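Local atomic coordinates of prenyltransference for protein (Lavandula lanata, PDB entry 5HC7), a protein that probably acts as a cis-prenyltransferase-type enzyme, condensing dimethylallyl diphosphate units into an isoprenoid diphosphate in lavender. Residues Pro13-Ile18 with Leu59-Ala64; Phe210-Phe215 with Ala233-Arg238; Ile19-Arg24 with Arg193-Gln198. All blocks are in the same frame, centred on the assembly; numbering follows the deposited sequence.

Overall arrangement
All three contacts hang on one parallel sheet. Interaction 1 lies deep in it, where strands 15-19 and 59-65 run as neighbours; it is almost wholly apolar apart from its backbone bonds and one histidine-threonine pair. Interaction 3 carries on from the end of strand 15-19, beside strand 190-194, and turns polar: a carboxylate, an arginine, magnesium and two thiolodiphosphates meet there. Trp63 and Ile19 pack together, and both contacts touch the chain C ligand. Interaction 2, about 17 Å from interaction 3 between centres, is only partly buried; it ties strand 212-216, outermost within the chain, to helix 225-237 by an arginine, in contact with the second subunit.

Interaction 1 (Pro13-Ile18 with Leu59-Ala64); sequences PNHVAI and LLTIWA. With DST (dimethylallyl S-thiolodiphosphate), chain C.
With chi1 at -178° in His15 and 170° in Leu59, each CG swings opposite its own backbone N, and the two side chains leave the same face of the sheet side by side. The CD2 methyl of Leu59 thereby settles over the middle of the imidazole, 3.3 Å from the ring centroid of His15, a CH-pi contact almost exactly on the ring normal. Farther along, NE2 of His15 meets OG1 of Thr61 at 2.9 Å; either could be the donor, and the bond is clearly bent (136°). Since ND1 also bonds to the carbonyl of Phe185, the ring has a partner at each nitrogen, the one at ND1 weak, with the leucine methyl over one face. CB of Ala17 packs against CB of Thr61 at 4.0 Å on this face.

Behind these side chains runs a regular parallel ladder: Val16 N donates to Leu59 O at 2.8 Å, Val16 O receives Thr61 N, and Ile18 binds Thr61 O and Trp63 N in the same manner. The two strands sit side by side in the middle of the six-stranded sheet and form a beta-alpha-beta crossover, linked by helices 23-30 and 34-54. Helix 34-54 covers the opposite face, where CD1 of Leu60 lies 4.1 Å from CB of Val16 and 4.2 Å from CD1 of Ile18; Ile48 of the helix touches Ile18 and Ile49 touches Leu60.

Strand 59-65 then runs on to the ligand site. The indole of Trp63 offers one face to the prenyl chain of dimethylallyl S-thiolodiphosphate (chain C), whose C11 lies 3.2 Å from CZ3 of Trp63, toward the rim of the ring. Its NE1 is bonded to the carbonyl of Tyr142, and Phe203 stacks with the indole.

Interaction 2 (Phe210-Phe215 with Ala233-Arg238); sequences FTEFYF and ASYRCR
The guanidinium of Arg238 drives edge-on into strand 212-216 and does most of the gripping. NH1 binds OE1 of Glu212 at 2.7 Å, a nearly straight salt bridge that uses the anti lone pair of the carboxylate, with the two planes turned almost at right angles (86°). The same NH1, together with NH2, closes on a single backbone atom: NH1 lies 2.8 Å from Phe213 O and NH2 is equally near, both arriving from one face of the carbonyl plane. NH2 reaches back as well to OG of Ser234, one helical turn earlier, at 3.1 Å. The bend of the arginine chain at chi2 (-117°) folds it back along the helix end toward the strand.

Around this knot the packing is looser. OG of Ser234 lies at the edge of the Tyr214 ring, 3.6 Å from CD1, while CG of Glu212 and CE1 of Tyr235 keep 4.0 Å apart; the far side of the helix, with Arg236 and Cys237, faces solvent. A leucine in place of Arg238 would probably leave Phe213 O without its two donors and OE1 of Glu212 without its mate on the helix.

OE2 of Glu212 forms a second salt bridge, to Arg199 of the second subunit. One carboxylate thus links two arginines, which ties the end of helix 225-237 to the dimer interface through charge.

Interaction 3 (Ile19-Arg24 with Arg193-Gln198); sequences IIDGHR and RAAGEQ. With MG (magnesium ion), chain B; DST (dimethylallyl S-thiolodiphosphate), chain D; DST (dimethylallyl S-thiolodiphosphate), chain C.
Asp21 and Arg193 cross with carboxylate and guanidinium planes 78° apart. NH2 of Arg193 makes a salt bridge to OD2 of Asp21, 2.8 Å, coming from above the carboxylate plane, while the acid lies close to the arginine's own plane. The extended arginine slides beneath Ile19, whose CG2 lies over one guanidinium face, toward its rim; NH2 goes on to O4 of the chain C thiolodiphosphate at 3.1 Å, and NH1 is hydrogen-bonded to Ser201 OG and the carbonyl O of Arg199.

OD1 of Asp21 binds magnesium at 2.4 Å, with O7 of the chain C ligand, O4 and S9 of the chain D ligand, and a water that also donates to OD2. This fits the metal-binding aspartate of cis-prenyltransferases. A second water joins OD2 and Ala194 O to Arg193 NE.

CB of Ala195 presses on Gly22, where a side chain would collide. Gly22 occupies the N-cap position of helix 23-30, and His23 holds O8 of the chain D ligand through backbone N and ND1.

Ala194 N bonds Ile19 O at the last parallel step between strands 15-19 and 190-194; helix 23-30 begins a short turn later, with Trp63 of strand 59-65 packed against Ile19 and strand 212-216 flanking Arg193.

Interaction 1 (Pro13-Ile18 with Leu59-Ala64)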
loop_
_atom_site.group_PDB
_atom_site.type_symbol
_atom_site.label_atom_id
_atom_site.label_comp_id
_atom_site.label_asym_id
_atom_site.label_seq_id
_atom_site.Cartn_x
_atom_site.Cartn_y
_atom_site.Cartn_z
ATOM N N PRO A 13 -10.447 -13.294 -9.493
ATOM C CA PRO A 13 -9.452 -12.223 -9.738
ATOM C C PRO A 13 -8.632 -12.428 -11.018
ATOM O O PRO A 13 -8.174 -13.502 -11.278
ATOM C CB PRO A 13 -8.560 -12.279 -8.489
ATOM C CG PRO A 13 -8.842 -13.578 -7.813
ATOM C CD PRO A 13 -10.186 -14.074 -8.281
ATOM N N ASN A 14 -8.428 -11.381 -11.795
ATOM C CA ASN A 14 -7.407 -11.382 -12.823
ATOM C C ASN A 14 -5.964 -11.550 -12.290
ATOM O O ASN A 14 -5.207 -12.366 -12.812
ATOM C CB ASN A 14 -7.433 -10.079 -13.610
ATOM C CG ASN A 14 -8.679 -9.937 -14.471
ATOM O OD1 ASN A 14 -9.170 -10.901 -15.034
ATOM N ND2 ASN A 14 -9.220 -8.759 -14.498
ATOM N N HIS A 15 -5.584 -10.762 -11.283
ATOM C CA HIS A 15 -4.211 -10.828 -10.728
ATOM C C HIS A 15 -4.221 -11.160 -9.267
ATOM O O HIS A 15 -4.849 -10.458 -8.442
ATOM C CB HIS A 15 -3.508 -9.481 -11.029
ATOM C CG HIS A 15 -2.098 -9.392 -10.578
ATOM N ND1 HIS A 15 -1.369 -8.215 -10.700
ATOM C CD2 HIS A 15 -1.288 -10.286 -9.947
ATOM C CE1 HIS A 15 -0.162 -8.398 -10.179
ATOM N NE2 HIS A 15 -0.082 -9.643 -9.719
ATOM N N VAL A 16 -3.493 -12.210 -8.915
ATOM C CA VAL A 16 -3.299 -12.561 -7.486
ATOM C C VAL A 16 -1.798 -12.466 -7.201
ATOM O O VAL A 16 -1.010 -12.975 -7.991
ATOM C CB VAL A 16 -3.867 -13.971 -7.158
ATOM C CG1 VAL A 16 -3.578 -14.390 -5.721
ATOM C CG2 VAL A 16 -5.355 -14.034 -7.451
ATOM N N ALA A 17 -1.435 -11.794 -6.077
ATOM C CA ALA A 17 -0.055 -11.684 -5.637
ATOM C C ALA A 17 0.124 -12.246 -4.234
ATOM O O ALA A 17 -0.751 -12.110 -3.397
ATOM C CB ALA A 17 0.404 -10.240 -5.711
ATOM N N ILE A 18 1.279 -12.872 -3.998
ATOM C CA ILE A 18 1.535 -13.544 -2.749
ATOM C C ILE A 18 2.834 -13.099 -2.128
ATOM O O ILE A 18 3.876 -13.150 -2.775
ATOM C CB ILE A 18 1.612 -15.064 -2.909
ATOM C CG1 ILE A 18 0.334 -15.605 -3.513
ATOM C CG2 ILE A 18 1.834 -15.737 -1.566
ATOM C CD1 ILE A 18 0.384 -17.099 -3.751
ATOM N N LEU A 59 -3.034 -13.815 -13.911
ATOM C CA LEU A 59 -1.676 -13.515 -13.449
ATOM C C LEU A 59 -1.523 -13.843 -11.986
ATOM O O LEU A 59 -2.357 -13.431 -11.166
ATOM C CB LEU A 59 -1.359 -12.047 -13.688
ATOM C CG LEU A 59 -0.069 -11.455 -13.073
ATOM C CD1 LEU A 59 1.179 -12.104 -13.601
ATOM C CD2 LEU A 59 0.011 -9.944 -13.321
ATOM N N LEU A 60 -0.526 -14.674 -11.700
ATOM C CA LEU A 60 -0.006 -14.896 -10.348
ATOM C C LEU A 60 1.409 -14.361 -10.219
ATOM O O LEU A 60 2.329 -14.739 -11.015
ATOM C CB LEU A 60 0.093 -16.368 -10.037
ATOM C CG LEU A 60 0.419 -16.794 -8.601
ATOM C CD1 LEU A 60 -0.831 -16.613 -7.754
ATOM C CD2 LEU A 60 0.825 -18.257 -8.615
ATOM N N THR A 61 1.575 -13.545 -9.176
ATOM C CA THR A 61 2.879 -13.014 -8.795
ATOM C C THR A 61 3.273 -13.605 -7.444
ATOM O O THR A 61 2.466 -13.564 -6.509
ATOM C CB THR A 61 2.865 -11.498 -8.668
ATOM O OG1 THR A 61 2.473 -10.913 -9.911
ATOM C CG2 THR A 61 4.301 -10.968 -8.274
ATOM N N ILE A 62 4.464 -14.214 -7.381
ATOM C CA ILE A 62 5.053 -14.625 -6.131
ATOM C C ILE A 62 6.263 -13.749 -5.860
ATOM O O ILE A 62 7.174 -13.589 -6.703
ATOM C CB ILE A 62 5.477 -16.079 -6.150
ATOM C CG1 ILE A 62 4.230 -16.982 -6.325
ATOM C CG2 ILE A 62 6.228 -16.438 -4.869
ATOM C CD1 ILE A 62 4.582 -18.470 -6.519
ATOM N N TRP A 63 6.267 -13.151 -4.677
ATOM C CA TRP A 63 7.366 -12.272 -4.265
ATOM C C TRP A 63 8.339 -13.122 -3.519
ATOM O O TRP A 63 8.022 -13.579 -2.427
ATOM C CB TRP A 63 6.907 -11.149 -3.348
ATOM C CG TRP A 63 7.884 -10.053 -3.058
ATOM C CD1 TRP A 63 8.879 -9.514 -3.899
ATOM C CD2 TRP A 63 7.888 -9.263 -1.902
ATOM N NE1 TRP A 63 9.467 -8.447 -3.303
ATOM C CE2 TRP A 63 8.877 -8.250 -2.080
ATOM C CE3 TRP A 63 7.120 -9.261 -0.749
ATOM C CZ2 TRP A 63 9.120 -7.281 -1.121
ATOM C CZ3 TRP A 63 7.418 -8.346 0.219
ATOM C CH2 TRP A 63 8.392 -7.350 0.015
ATOM N N ALA A 64 9.536 -13.232 -4.107
ATOM C CA ALA A 64 10.602 -14.143 -3.681
ATOM C C ALA A 64 11.724 -13.405 -2.969
ATOM O O ALA A 64 12.415 -13.969 -2.152
ATOM C CB ALA A 64 11.180 -14.822 -4.891
HETATM O O4 DST C . 8.286 -9.191 7.813
HETATM P P1 DST C . 9.295 -8.106 7.283
HETATM O O6 DST C . 10.587 -8.031 7.979
HETATM O O5 DST C . 8.598 -6.546 7.237
HETATM O O2 DST C . 9.727 -8.623 5.818
HETATM P P3 DST C . 10.120 -10.159 5.304
HETATM O O8 DST C . 11.572 -9.983 4.485
HETATM O O7 DST C . 10.150 -11.285 6.308
HETATM S S9 DST C . 8.759 -10.386 3.710
HETATM C C10 DST C . 10.231 -10.075 2.621
HETATM C C11 DST C . 9.757 -10.206 1.255
HETATM C C12 DST C . 9.900 -11.646 0.775
HETATM C C13 DST C . 8.507 -12.219 0.369
HETATM C C14 DST C . 10.790 -11.644 -0.455
#

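Interaction 2 (Phe210-Phe215 with Ala233-Arg238)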
loop_
_atom_site.group_PDB
_atom_site.type_symbol
_atom_site.label_atom_id
_atom_site.label_comp_id
_atom_site.label_asym_id
_atom_site.label_seq_id
_atom_site.Cartn_x
_atom_site.Cartn_y
_atom_site.Cartn_z
ATOM N N PHE A 210 -6.694 -0.439 -4.667
ATOM C CA PHE A 210 -7.949 -1.159 -4.465
ATOM C C PHE A 210 -7.845 -2.635 -4.318
ATOM O O PHE A 210 -8.844 -3.300 -4.147
ATOM C CB PHE A 210 -8.956 -0.803 -5.589
ATOM C CG PHE A 210 -9.299 0.658 -5.575
ATOM C CD1 PHE A 210 -10.199 1.162 -4.635
ATOM C CD2 PHE A 210 -8.632 1.528 -6.413
ATOM C CE1 PHE A 210 -10.493 2.502 -4.586
ATOM C CE2 PHE A 210 -8.929 2.871 -6.360
ATOM C CZ PHE A 210 -9.831 3.347 -5.457
ATOM N N THR A 211 -6.637 -3.163 -4.312
ATOM C CA THR A 211 -6.411 -4.539 -3.894
ATOM C C THR A 211 -7.026 -4.984 -2.562
ATOM O O THR A 211 -6.968 -4.273 -1.547
ATOM C CB THR A 211 -4.916 -4.740 -3.787
ATOM O OG1 THR A 211 -4.382 -4.306 -5.033
ATOM C CG2 THR A 211 -4.557 -6.176 -3.497
ATOM N N GLU A 212 -7.687 -6.142 -2.607
ATOM C CA GLU A 212 -8.192 -6.800 -1.393
ATOM C C GLU A 212 -7.042 -7.517 -0.729
ATOM O O GLU A 212 -6.339 -8.274 -1.379
ATOM C CB GLU A 212 -9.265 -7.855 -1.726
ATOM C CG GLU A 212 -10.558 -7.241 -2.214
ATOM C CD GLU A 212 -11.242 -6.416 -1.115
ATOM O OE1 GLU A 212 -11.159 -6.757 0.079
ATOM O OE2 GLU A 212 -11.859 -5.420 -1.427
ATOM N N PHE A 213 -6.875 -7.289 0.568
ATOM C CA PHE A 213 -5.849 -7.934 1.343
ATOM C C PHE A 213 -6.396 -9.147 2.066
ATOM O O PHE A 213 -7.500 -9.126 2.630
ATOM C CB PHE A 213 -5.275 -6.971 2.391
ATOM C CG PHE A 213 -4.570 -5.775 1.809
ATOM C CD1 PHE A 213 -4.080 -5.791 0.541
ATOM C CD2 PHE A 213 -4.534 -4.613 2.499
ATOM C CE1 PHE A 213 -3.438 -4.668 0.009
ATOM C CE2 PHE A 213 -3.885 -3.499 2.006
ATOM C CZ PHE A 213 -3.310 -3.523 0.768
ATOM N N TYR A 214 -5.588 -10.190 2.089
ATOM C CA TYR A 214 -5.891 -11.389 2.790
ATOM C C TYR A 214 -4.707 -11.853 3.550
ATOM O O TYR A 214 -3.686 -12.220 2.976
ATOM C CB TYR A 214 -6.332 -12.453 1.784
ATOM C CG TYR A 214 -6.657 -13.824 2.392
ATOM C CD1 TYR A 214 -7.936 -14.112 2.909
ATOM C CD2 TYR A 214 -5.663 -14.803 2.503
ATOM C CE1 TYR A 214 -8.210 -15.378 3.467
ATOM C CE2 TYR A 214 -5.897 -16.039 3.051
ATOM C CZ TYR A 214 -7.166 -16.328 3.513
ATOM O OH TYR A 214 -7.367 -17.541 4.011
ATOM N N PHE A 215 -4.877 -11.905 4.857
ATOM C CA PHE A 215 -3.814 -12.317 5.774
ATOM C C PHE A 215 -4.139 -13.639 6.396
ATOM O O PHE A 215 -5.224 -13.791 6.902
ATOM C CB PHE A 215 -3.697 -11.278 6.875
ATOM C CG PHE A 215 -3.416 -9.912 6.339
ATOM C CD1 PHE A 215 -2.130 -9.563 5.899
ATOM C CD2 PHE A 215 -4.449 -8.981 6.198
ATOM C CE1 PHE A 215 -1.889 -8.317 5.359
ATOM C CE2 PHE A 215 -4.193 -7.724 5.683
ATOM C CZ PHE A 215 -2.916 -7.401 5.239
ATOM N N ALA A 233 -12.055 -17.748 -1.743
ATOM C CA ALA A 233 -13.379 -17.735 -1.181
ATOM C C ALA A 233 -13.589 -16.464 -0.354
ATOM O O ALA A 233 -14.683 -15.899 -0.375
ATOM C CB ALA A 233 -13.557 -18.944 -0.304
ATOM N N SER A 234 -12.588 -16.037 0.432
ATOM C CA SER A 234 -12.667 -14.701 1.086
ATOM C C SER A 234 -12.883 -13.595 0.058
ATOM O O SER A 234 -13.761 -12.733 0.193
ATOM C CB SER A 234 -11.438 -14.460 1.950
ATOM O OG SER A 234 -11.442 -13.209 2.658
ATOM N N TYR A 235 -12.116 -13.640 -1.023
ATOM C CA TYR A 235 -12.207 -12.619 -2.031
ATOM C C TYR A 235 -13.659 -12.550 -2.574
ATOM O O TYR A 235 -14.234 -11.469 -2.678
ATOM C CB TYR A 235 -11.213 -12.891 -3.151
ATOM C CG TYR A 235 -11.304 -11.922 -4.299
ATOM C CD1 TYR A 235 -10.745 -10.677 -4.202
ATOM C CD2 TYR A 235 -12.003 -12.256 -5.501
ATOM C CE1 TYR A 235 -10.832 -9.767 -5.242
ATOM C CE2 TYR A 235 -12.118 -11.347 -6.551
ATOM C CZ TYR A 235 -11.520 -10.111 -6.411
ATOM O OH TYR A 235 -11.575 -9.201 -7.423
ATOM N N ARG A 236 -14.235 -13.709 -2.888
ATOM C CA ARG A 236 -15.566 -13.768 -3.482
ATOM C C ARG A 236 -16.618 -13.228 -2.490
ATOM O O ARG A 236 -17.560 -12.532 -2.885
ATOM C CB ARG A 236 -15.879 -15.195 -3.985
ATOM C CG ARG A 236 -14.992 -15.698 -5.129
ATOM C CD ARG A 236 -15.398 -17.077 -5.720
ATOM N NE ARG A 236 -14.656 -18.252 -5.176
ATOM C CZ ARG A 236 -15.117 -19.186 -4.308
ATOM N NH1 ARG A 236 -16.360 -19.173 -3.797
ATOM N NH2 ARG A 236 -14.314 -20.161 -3.925
ATOM N N CYS A 237 -16.451 -13.497 -1.207
ATOM C CA CYS A 237 -17.256 -12.820 -0.189
ATOM C C CYS A 237 -17.128 -11.276 -0.042
ATOM O O CYS A 237 -17.947 -10.690 0.594
ATOM C CB CYS A 237 -17.014 -13.475 1.174
ATOM S SG CYS A 237 -17.839 -15.075 1.216
ATOM N N ARG A 238 -16.153 -10.589 -0.609
ATOM C CA ARG A 238 -16.084 -9.146 -0.366
ATOM C C ARG A 238 -16.987 -8.366 -1.371
ATOM O O ARG A 238 -17.408 -8.961 -2.383
ATOM C CB ARG A 238 -14.641 -8.658 -0.427
ATOM C CG ARG A 238 -13.581 -9.680 0.007
ATOM C CD ARG A 238 -12.883 -9.165 1.196
ATOM N NE ARG A 238 -11.918 -10.045 1.843
ATOM C CZ ARG A 238 -10.645 -9.727 2.125
ATOM N NH1 ARG A 238 -10.101 -8.552 1.747
ATOM N NH2 ARG A 238 -9.900 -10.579 2.812
#

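Interaction 3 (Ile19-Arg24 with Arg193-Gln198)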
loop_
_atom_site.group_PDB
_atom_site.type_symbol
_atom_site.label_atom_id
_atom_site.label_comp_id
_atom_site.label_asym_id
_atom_site.label_seq_id
_atom_site.Cartn_x
_atom_site.Cartn_y
_atom_site.Cartn_z
ATOM N N ILE A 19 2.753 -12.621 -0.888
ATOM C CA ILE A 19 3.914 -12.428 -0.058
ATOM C C ILE A 19 4.150 -13.689 0.753
ATOM O O ILE A 19 3.358 -14.060 1.594
ATOM C CB ILE A 19 3.735 -11.210 0.905
ATOM C CG1 ILE A 19 3.437 -9.940 0.096
ATOM C CG2 ILE A 19 4.946 -11.026 1.773
ATOM C CD1 ILE A 19 3.109 -8.680 0.891
ATOM N N ILE A 20 5.296 -14.326 0.528
ATOM C CA ILE A 20 5.662 -15.527 1.252
ATOM C C ILE A 20 6.419 -15.060 2.515
ATOM O O ILE A 20 7.017 -13.974 2.531
ATOM C CB ILE A 20 6.426 -16.487 0.302
ATOM C CG1 ILE A 20 7.761 -15.892 -0.107
ATOM C CG2 ILE A 20 5.556 -16.777 -0.949
ATOM C CD1 ILE A 20 8.618 -16.720 -1.030
ATOM N N ASP A 21 6.293 -15.801 3.593
ATOM C CA ASP A 21 6.857 -15.409 4.860
ATOM C C ASP A 21 6.666 -16.586 5.826
ATOM O O ASP A 21 5.900 -17.477 5.539
ATOM C CB ASP A 21 6.133 -14.141 5.384
ATOM C CG ASP A 21 6.908 -13.380 6.500
ATOM O OD1 ASP A 21 8.112 -13.594 6.592
ATOM O OD2 ASP A 21 6.352 -12.558 7.297
ATOM N N GLY A 22 7.365 -16.571 6.965
ATOM C CA GLY A 22 7.247 -17.620 7.954
ATOM C C GLY A 22 8.195 -18.843 7.835
ATOM O O GLY A 22 8.051 -19.797 8.584
ATOM N N HIS A 23 9.189 -18.804 6.974
ATOM C CA HIS A 23 10.047 -19.974 6.756
ATOM C C HIS A 23 10.934 -20.298 7.950
ATOM O O HIS A 23 11.085 -21.441 8.312
ATOM C CB HIS A 23 10.950 -19.767 5.556
ATOM C CG HIS A 23 10.207 -19.617 4.281
ATOM N ND1 HIS A 23 9.648 -18.423 3.877
ATOM C CD2 HIS A 23 9.901 -20.514 3.322
ATOM C CE1 HIS A 23 9.051 -18.602 2.705
ATOM N NE2 HIS A 23 9.167 -19.863 2.361
ATOM N N ARG A 24 11.559 -19.300 8.524
ATOM C CA ARG A 24 12.370 -19.509 9.713
ATOM C C ARG A 24 11.558 -19.871 10.924
ATOM O O ARG A 24 11.920 -20.777 11.642
ATOM C CB ARG A 24 13.100 -18.256 10.038
ATOM C CG ARG A 24 14.092 -17.866 8.978
ATOM C CD ARG A 24 14.134 -16.362 9.002
ATOM N NE ARG A 24 15.378 -15.785 8.577
ATOM C CZ ARG A 24 15.587 -14.474 8.586
ATOM N NH1 ARG A 24 14.626 -13.634 8.998
ATOM N NH2 ARG A 24 16.759 -13.995 8.178
ATOM N N ARG A 193 -0.918 -12.599 2.097
ATOM C CA ARG A 193 0.327 -12.624 2.880
ATOM C C ARG A 193 0.222 -13.699 3.957
ATOM O O ARG A 193 -0.638 -13.644 4.798
ATOM C CB ARG A 193 0.624 -11.280 3.543
ATOM C CG ARG A 193 1.939 -11.339 4.276
ATOM C CD ARG A 193 2.447 -10.035 4.809
ATOM N NE ARG A 193 3.671 -10.326 5.520
ATOM C CZ ARG A 193 4.759 -9.585 5.533
ATOM N NH1 ARG A 193 4.871 -8.442 4.864
ATOM N NH2 ARG A 193 5.776 -10.033 6.226
ATOM N N ALA A 194 1.127 -14.654 3.885
ATOM C CA ALA A 194 1.260 -15.733 4.861
ATOM C C ALA A 194 2.054 -15.265 6.076
ATOM O O ALA A 194 2.820 -14.282 6.018
ATOM C CB ALA A 194 1.948 -16.903 4.226
ATOM N N ALA A 195 1.867 -16.032 7.138
ATOM C CA ALA A 195 2.602 -15.996 8.362
ATOM C C ALA A 195 2.106 -14.893 9.307
ATOM O O ALA A 195 2.746 -14.548 10.273
ATOM C CB ALA A 195 4.110 -15.917 8.099
ATOM N N GLY A 196 0.985 -14.285 9.018
ATOM C CA GLY A 196 0.363 -13.487 10.086
ATOM C C GLY A 196 0.695 -11.996 10.162
ATOM O O GLY A 196 -0.028 -11.290 10.810
ATOM N N GLU A 197 1.788 -11.505 9.547
ATOM C CA GLU A 197 2.082 -10.103 9.647
ATOM C C GLU A 197 1.129 -9.348 8.727
ATOM O O GLU A 197 0.697 -9.849 7.656
ATOM C CB GLU A 197 3.535 -9.788 9.278
ATOM C CG GLU A 197 4.556 -10.604 10.040
ATOM C CD GLU A 197 4.517 -10.327 11.541
ATOM O OE1 GLU A 197 4.863 -11.235 12.274
ATOM O OE2 GLU A 197 4.165 -9.243 12.025
ATOM N N GLN A 198 0.814 -8.141 9.164
ATOM C CA GLN A 198 -0.150 -7.273 8.470
ATOM C C GLN A 198 0.557 -5.994 8.043
ATOM O O GLN A 198 0.462 -4.936 8.688
ATOM C CB GLN A 198 -1.344 -7.027 9.368
ATOM C CG GLN A 198 -2.246 -8.267 9.543
ATOM C CD GLN A 198 -3.325 -7.974 10.599
ATOM O OE1 GLN A 198 -3.068 -8.075 11.797
ATOM N NE2 GLN A 198 -4.377 -7.426 10.196
HETATM MG MG MG B . 10.056 -12.840 7.669
HETATM O O4 DST D . 9.359 -14.526 8.492
HETATM P P1 DST D . 10.451 -15.654 9.025
HETATM O O6 DST D . 9.577 -16.819 9.790
HETATM O O5 DST D . 11.411 -14.897 9.956
HETATM O O2 DST D . 11.211 -16.432 7.721
HETATM P P3 DST D . 11.359 -15.887 6.192
HETATM O O8 DST D . 10.139 -16.273 5.421
HETATM O O7 DST D . 12.819 -16.243 5.552
HETATM S S9 DST D . 11.431 -14.614 6.372
HETATM O O4 DST C . 8.286 -9.191 7.813
HETATM P P1 DST C . 9.295 -8.106 7.283
HETATM O O6 DST C . 10.587 -8.031 7.979
HETATM O O5 DST C . 8.598 -6.546 7.237
HETATM O O2 DST C . 9.727 -8.623 5.818
HETATM P P3 DST C . 10.120 -10.159 5.304
HETATM O O8 DST C . 11.572 -9.983 4.485
HETATM O O7 DST C . 10.150 -11.285 6.308
HETATM S S9 DST C . 8.759 -10.386 3.710
HETATM C C10 DST C . 10.231 -10.075 2.621
HETATM C C11 DST C . 9.757 -10.206 1.255
HETATM C C12 DST C . 9.900 -11.646 0.775
HETATM C C13 DST C . 8.507 -12.219 0.369
HETATM C C14 DST C . 10.790 -11.644 -0.455
HETATM O O HOH W 1 3.670 -12.515 7.558
HETATM O O HOH W 2 8.413 -11.672 8.543
#